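Local coordinates for protein putative primosome component (PDB 2QGZ) that probably acts as a primosomal helicase loader, using a P-loop ATPase domain of the IstB/DnaC-like type to help place the replicative helicase on DNA, at residues F253-E263 / M282-E291. Numbering follows the deposited sequence.
Sequences FTSNYSFADLE and MERVRYLARE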
ATOM      1  N   PHE A 253       0.647  -0.910   3.252  1.00 30.04           N
ATOM      2  CA  PHE A 253       1.994  -0.352   3.296  1.00 30.06           C
ATOM      3  C   PHE A 253       3.006  -1.439   2.959  1.00 31.04           C
ATOM      4  O   PHE A 253       2.706  -2.625   3.054  1.00 32.15           O
ATOM      5  CB  PHE A 253       2.368   0.148   4.702  1.00 30.48           C
ATOM      6  CG  PHE A 253       1.335   1.006   5.366  1.00 27.43           C
ATOM      7  CD1 PHE A 253       0.209   0.436   5.957  1.00 26.33           C
ATOM      8  CD2 PHE A 253       1.518   2.391   5.452  1.00 28.76           C
ATOM      9  CE1 PHE A 253      -0.726   1.230   6.636  1.00 28.74           C
ATOM     10  CE2 PHE A 253       0.589   3.203   6.129  1.00 28.36           C
ATOM     11  CZ  PHE A 253      -0.536   2.617   6.724  1.00 28.81           C
ATOM     12  N   THR A 254       4.202  -1.027   2.565  1.00 30.97           N
ATOM     13  CA  THR A 254       5.300  -1.960   2.321  1.00 31.33           C
ATOM     14  C   THR A 254       6.472  -1.256   3.002  1.00 33.21           C
ATOM     15  O   THR A 254       6.517  -0.024   3.064  1.00 30.22           O
ATOM     16  CB  THR A 254       5.650  -2.144   0.830  1.00 31.51           C
ATOM     17  OG1 THR A 254       6.127  -0.910   0.306  1.00 29.34           O
ATOM     18  CG2 THR A 254       4.442  -2.602   0.030  1.00 32.48           C
ATOM     19  N   SER A 255       7.427  -2.014   3.512  1.00 34.71           N
ATOM     20  CA  SER A 255       8.548  -1.387   4.189  1.00 38.13           C
ATOM     21  C   SER A 255       9.711  -2.362   4.367  1.00 39.46           C
ATOM     22  O   SER A 255       9.545  -3.571   4.218  1.00 39.72           O
ATOM     23  CB  SER A 255       8.073  -0.877   5.560  1.00 38.14           C
ATOM     24  OG  SER A 255       9.119  -0.261   6.289  1.00 40.86           O
ATOM     25  N   ASN A 256      10.890  -1.825   4.672  1.00 41.66           N
ATOM     26  CA  ASN A 256      12.065  -2.655   4.913  1.00 44.31           C
ATOM     27  C   ASN A 256      12.110  -2.977   6.406  1.00 46.13           C
ATOM     28  O   ASN A 256      12.862  -3.853   6.837  1.00 47.90           O
ATOM     29  CB  ASN A 256      13.346  -1.919   4.518  1.00 46.58           C
ATOM     30  CG  ASN A 256      13.456  -1.693   3.027  1.00 49.00           C
ATOM     31  OD1 ASN A 256      13.371  -2.633   2.241  1.00 52.78           O
ATOM     32  ND2 ASN A 256      13.652  -0.444   2.627  1.00 50.06           N
ATOM     33  N   TYR A 257      11.280  -2.279   7.182  1.00 45.30           N
ATOM     34  CA  TYR A 257      11.242  -2.456   8.629  1.00 46.14           C
ATOM     35  C   TYR A 257       9.906  -2.961   9.146  1.00 45.11           C
ATOM     36  O   TYR A 257       8.856  -2.662   8.585  1.00 45.78           O
ATOM     37  CB  TYR A 257      11.533  -1.122   9.329  1.00 48.92           C
ATOM     38  CG  TYR A 257      12.710  -0.354   8.769  1.00 52.91           C
ATOM     39  CD1 TYR A 257      14.025  -0.789   8.983  1.00 55.51           C
ATOM     40  CD2 TYR A 257      12.511   0.800   8.010  1.00 53.61           C
ATOM     41  CE1 TYR A 257      15.108  -0.088   8.449  1.00 56.57           C
ATOM     42  CE2 TYR A 257      13.586   1.504   7.472  1.00 56.07           C
ATOM     43  CZ  TYR A 257      14.879   1.055   7.694  1.00 57.03           C
ATOM     44  OH  TYR A 257      15.936   1.746   7.148  1.00 59.65           O
ATOM     45  N   SER A 258       9.958  -3.711  10.241  1.00 45.54           N
ATOM     46  CA  SER A 258       8.761  -4.232  10.889  1.00 44.49           C
ATOM     47  C   SER A 258       8.192  -3.058  11.681  1.00 43.95           C
ATOM     48  O   SER A 258       8.787  -1.981  11.691  1.00 41.61           O
ATOM     49  CB  SER A 258       9.134  -5.347  11.861  1.00 46.70           C
ATOM     50  OG  SER A 258       9.916  -4.833  12.931  1.00 48.07           O
ATOM     51  N   PHE A 259       7.054  -3.261  12.342  1.00 43.74           N
ATOM     52  CA  PHE A 259       6.450  -2.195  13.135  1.00 45.44           C
ATOM     53  C   PHE A 259       7.457  -1.627  14.120  1.00 48.82           C
ATOM     54  O   PHE A 259       7.796  -0.443  14.071  1.00 48.37           O
ATOM     55  CB  PHE A 259       5.243  -2.706  13.921  1.00 43.44           C
ATOM     56  CG  PHE A 259       3.983  -2.800  13.116  1.00 43.55           C
ATOM     57  CD1 PHE A 259       3.789  -1.989  11.997  1.00 43.07           C
ATOM     58  CD2 PHE A 259       2.970  -3.669  13.498  1.00 41.84           C
ATOM     59  CE1 PHE A 259       2.603  -2.042  11.278  1.00 41.53           C
ATOM     60  CE2 PHE A 259       1.782  -3.732  12.787  1.00 41.87           C
ATOM     61  CZ  PHE A 259       1.598  -2.915  11.674  1.00 42.44           C
ATOM     62  N   ALA A 260       7.939  -2.493  15.007  1.00 52.09           N
ATOM     63  CA  ALA A 260       8.895  -2.114  16.037  1.00 54.01           C
ATOM     64  C   ALA A 260      10.135  -1.414  15.497  1.00 54.86           C
ATOM     65  O   ALA A 260      10.596  -0.438  16.081  1.00 54.93           O
ATOM     66  CB  ALA A 260       9.294  -3.342  16.837  1.00 55.80           C
ATOM     67  N   ASP A 261      10.675  -1.915  14.390  1.00 56.86           N
ATOM     68  CA  ASP A 261      11.866  -1.321  13.785  1.00 58.88           C
ATOM     69  C   ASP A 261      11.562   0.008  13.100  1.00 59.36           C
ATOM     70  O   ASP A 261      12.413   0.899  13.054  1.00 58.58           O
ATOM     71  CB  ASP A 261      12.491  -2.278  12.758  1.00 62.25           C
ATOM     72  CG  ASP A 261      13.518  -3.229  13.372  1.00 66.21           C
ATOM     73  OD1 ASP A 261      13.145  -4.070  14.225  1.00 66.13           O
ATOM     74  OD2 ASP A 261      14.708  -3.134  12.990  1.00 68.43           O
ATOM     75  N   LEU A 262      10.356   0.138  12.553  1.00 59.00           N
ATOM     76  CA  LEU A 262       9.978   1.370  11.869  1.00 58.98           C
ATOM     77  C   LEU A 262       9.867   2.504  12.872  1.00 61.29           C
ATOM     78  O   LEU A 262      10.313   3.621  12.616  1.00 61.34           O
ATOM     79  CB  LEU A 262       8.639   1.208  11.147  1.00 55.89           C
ATOM     80  CG  LEU A 262       8.148   2.498  10.482  1.00 54.67           C
ATOM     81  CD1 LEU A 262       9.180   2.971   9.464  1.00 51.93           C
ATOM     82  CD2 LEU A 262       6.793   2.272   9.831  1.00 54.33           C
ATOM     83  N   GLU A 263       9.266   2.207  14.017  1.00 63.01           N
ATOM     84  CA  GLU A 263       9.095   3.207  15.055  1.00 66.22           C
ATOM     85  C   GLU A 263      10.447   3.598  15.646  1.00 66.73           C
ATOM     86  O   GLU A 263      10.779   4.783  15.731  1.00 65.66           O
ATOM     87  CB  GLU A 263       8.178   2.671  16.156  1.00 67.32           C
ATOM     88  CG  GLU A 263       7.759   3.732  17.155  1.00 70.52           C
ATOM     89  CD  GLU A 263       6.695   3.245  18.121  1.00 72.06           C
ATOM     90  OE1 GLU A 263       6.153   4.088  18.869  1.00 73.81           O
ATOM     91  OE2 GLU A 263       6.403   2.030  18.137  1.00 72.16           O
ATOM     92  N   MET A 282       2.452   6.147  14.230  1.00 50.89           N
ATOM     93  CA  MET A 282       2.767   4.726  14.240  1.00 50.31           C
ATOM     94  C   MET A 282       1.584   3.917  14.783  1.00 48.63           C
ATOM     95  O   MET A 282       1.393   2.758  14.414  1.00 49.23           O
ATOM     96  CB  MET A 282       4.022   4.484  15.089  1.00 51.29           C
ATOM     97  CG  MET A 282       4.767   3.201  14.775  1.00 54.75           C
ATOM     98  SD  MET A 282       5.283   3.090  13.038  1.00 54.99           S
ATOM     99  CE  MET A 282       4.306   1.681  12.517  1.00 54.91           C
ATOM    100  N   GLU A 283       0.789   4.527  15.657  1.00 46.42           N
ATOM    101  CA  GLU A 283      -0.378   3.845  16.220  1.00 44.14           C
ATOM    102  C   GLU A 283      -1.481   3.753  15.163  1.00 42.27           C
ATOM    103  O   GLU A 283      -2.332   2.871  15.216  1.00 41.03           O
ATOM    104  CB  GLU A 283      -0.891   4.594  17.459  1.00 44.62           C
ATOM    105  N   ARG A 284      -1.462   4.673  14.204  1.00 41.59           N
ATOM    106  CA  ARG A 284      -2.455   4.665  13.140  1.00 41.71           C
ATOM    107  C   ARG A 284      -2.105   3.572  12.129  1.00 41.36           C
ATOM    108  O   ARG A 284      -2.992   2.924  11.567  1.00 41.26           O
ATOM    109  CB  ARG A 284      -2.518   6.027  12.447  1.00 42.60           C
ATOM    110  CG  ARG A 284      -3.014   7.160  13.340  1.00 40.43           C
ATOM    111  CD  ARG A 284      -3.390   8.366  12.502  1.00 38.74           C
ATOM    112  NE  ARG A 284      -3.719   9.539  13.311  1.00 41.43           N
ATOM    113  CZ  ARG A 284      -4.831   9.688  14.026  1.00 37.11           C
ATOM    114  NH1 ARG A 284      -5.756   8.737  14.052  1.00 35.21           N
ATOM    115  NH2 ARG A 284      -5.020  10.808  14.705  1.00 35.67           N
ATOM    116  N   VAL A 285      -0.809   3.367  11.902  1.00 40.36           N
ATOM    117  CA  VAL A 285      -0.370   2.327  10.986  1.00 40.32           C
ATOM    118  C   VAL A 285      -0.804   0.972  11.551  1.00 41.13           C
ATOM    119  O   VAL A 285      -1.392   0.156  10.837  1.00 39.67           O
ATOM    120  CB  VAL A 285       1.164   2.328  10.811  1.00 39.98           C
ATOM    121  CG1 VAL A 285       1.576   1.220   9.861  1.00 37.40           C
ATOM    122  CG2 VAL A 285       1.626   3.663  10.270  1.00 38.43           C
ATOM    123  N   ARG A 286      -0.527   0.745  12.837  1.00 41.52           N
ATOM    124  CA  ARG A 286      -0.885  -0.515  13.482  1.00 41.92           C
ATOM    125  C   ARG A 286      -2.384  -0.717  13.519  1.00 41.07           C
ATOM    126  O   ARG A 286      -2.867  -1.843  13.581  1.00 41.92           O
ATOM    127  CB  ARG A 286      -0.361  -0.575  14.919  1.00 45.19           C
ATOM    128  CG  ARG A 286       1.149  -0.600  15.071  1.00 50.27           C
ATOM    129  CD  ARG A 286       1.518  -0.899  16.519  1.00 55.77           C
ATOM    130  NE  ARG A 286       2.965  -0.980  16.721  1.00 61.74           N
ATOM    131  CZ  ARG A 286       3.769   0.073  16.866  1.00 64.64           C
ATOM    132  NH1 ARG A 286       3.275   1.307  16.841  1.00 64.44           N
ATOM    133  NH2 ARG A 286       5.076  -0.110  17.022  1.00 65.84           N
ATOM    134  N   TYR A 287      -3.135   0.371  13.498  1.00 41.04           N
ATOM    135  CA  TYR A 287      -4.582   0.241  13.542  1.00 40.75           C
ATOM    136  C   TYR A 287      -5.149  -0.087  12.156  1.00 38.60           C
ATOM    137  O   TYR A 287      -6.088  -0.872  12.034  1.00 37.25           O
ATOM    138  CB  TYR A 287      -5.199   1.526  14.113  1.00 42.35           C
ATOM    139  CG  TYR A 287      -6.706   1.564  14.057  1.00 43.89           C
ATOM    140  CD1 TYR A 287      -7.367   2.013  12.916  1.00 45.33           C
ATOM    141  CD2 TYR A 287      -7.473   1.108  15.122  1.00 46.45           C
ATOM    142  CE1 TYR A 287      -8.753   2.002  12.835  1.00 47.46           C
ATOM    143  CE2 TYR A 287      -8.865   1.090  15.052  1.00 49.13           C
ATOM    144  CZ  TYR A 287      -9.498   1.534  13.904  1.00 48.32           C
ATOM    145  OH  TYR A 287     -10.873   1.480  13.807  1.00 47.54           O
ATOM    146  N   LEU A 288      -4.557   0.494  11.116  1.00 37.59           N
ATOM    147  CA  LEU A 288      -5.014   0.282   9.744  1.00 36.26           C
ATOM    148  C   LEU A 288      -4.545  -1.006   9.068  1.00 36.09           C
ATOM    149  O   LEU A 288      -5.230  -1.519   8.180  1.00 33.98           O
ATOM    150  CB  LEU A 288      -4.591   1.462   8.869  1.00 35.34           C
ATOM    151  CG  LEU A 288      -5.245   2.804   9.168  1.00 35.50           C
ATOM    152  CD1 LEU A 288      -4.388   3.931   8.632  1.00 32.21           C
ATOM    153  CD2 LEU A 288      -6.628   2.821   8.555  1.00 34.78           C
ATOM    154  N   ALA A 289      -3.399  -1.544   9.477  1.00 35.42           N
ATOM    155  CA  ALA A 289      -2.901  -2.748   8.812  1.00 37.25           C
ATOM    156  C   ALA A 289      -2.254  -3.809   9.696  1.00 38.11           C
ATOM    157  O   ALA A 289      -1.691  -3.508  10.744  1.00 40.54           O
ATOM    158  CB  ALA A 289      -1.932  -2.343   7.715  1.00 34.91           C
ATOM    159  N   ARG A 290      -2.337  -5.058   9.255  1.00 39.38           N
ATOM    160  CA  ARG A 290      -1.752  -6.174   9.987  1.00 41.38           C
ATOM    161  C   ARG A 290      -0.363  -6.439   9.417  1.00 41.41           C
ATOM    162  O   ARG A 290      -0.178  -6.457   8.205  1.00 40.86           O
ATOM    163  CB  ARG A 290      -2.645  -7.409   9.858  1.00 46.68           C
ATOM    164  CG  ARG A 290      -3.976  -7.282  10.610  1.00 54.49           C
ATOM    165  CD  ARG A 290      -3.758  -7.368  12.134  1.00 60.92           C
ATOM    166  NE  ARG A 290      -4.912  -6.925  12.923  1.00 65.49           N
ATOM    167  CZ  ARG A 290      -5.278  -5.651  13.077  1.00 68.06           C
ATOM    168  NH1 ARG A 290      -4.584  -4.677  12.499  1.00 68.37           N
ATOM    169  NH2 ARG A 290      -6.337  -5.347  13.820  1.00 68.18           N
ATOM    170  N   GLU A 291       0.607  -6.635  10.298  1.00 40.73           N
ATOM    171  CA  GLU A 291       1.998  -6.865   9.904  1.00 41.06           C
ATOM    172  C   GLU A 291       2.242  -8.256   9.329  1.00 40.00           C
ATOM    173  O   GLU A 291       1.788  -9.243   9.890  1.00 39.90           O
ATOM    174  CB  GLU A 291       2.890  -6.660  11.124  1.00 41.40           C
ATOM    175  CG  GLU A 291       4.342  -6.356  10.845  1.00 46.65           C
ATOM    176  CD  GLU A 291       5.164  -6.277  12.133  1.00 48.85           C
ATOM    177  OE1 GLU A 291       6.269  -5.692  12.104  1.00 48.83           O
ATOM    178  OE2 GLU A 291       4.706  -6.807  13.174  1.00 48.73           O
TER
HETATM  179  O   HOH W   1       7.380  -5.108  15.047  1.00 51.96           O
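Glu263 OE2 accepts a hydrogen bond of 2.8 Å from Arg286 NH2 in a salt bridge that ties helix 259-263 to helix 282-288. The donor approaches on the anti side of the carboxylate, 30° out of its plane, and the bond is somewhat bent. Arg286 reaches it with a chain extended from CG to NE, which runs past Phe259 in the opposite direction and lays CG 3.9 Å from the centroid of the phenyl ring, almost straight above its centre. The opposite face of this ring carries Glu291, whose CB lies 4.0 Å from the same centroid and whose carboxylate stacks at 22° to the ring plane, so the phenyl is sandwiched between two aliphatic stems. Ala289 O lies in the ring plane at its edge, 3.5 Å from Phe259 CZ. The Glu291 side chain, extended and directed away from its own amide (chi1 -159°), carries the carboxylate to the first turn of helix 259-263, where OE1 appears to accept from Phe259 N, although its exact place is uncertain; a water accepts from Ala260 N at 2.7 Å and, as modelled, donates to OE1.

Deeper in, Met282 bends its thioether so that SD rests 3.6 Å from Leu262 CD2 and CE touches Phe259. Val285 CG1 bridges two rings, meeting Phe259 CE1 at 3.7 Å and covering a face of Phe253, while Ala289 CB abuts the edge of Phe253. Tyr156, on strand 154-158 between strands 251-255 and 289-293, adjoins both phenylalanines. The two helices pack beside the sheet, the second leading directly into edge strand 289-293, as part of the parallel α/β core of a P-loop NTPase fold.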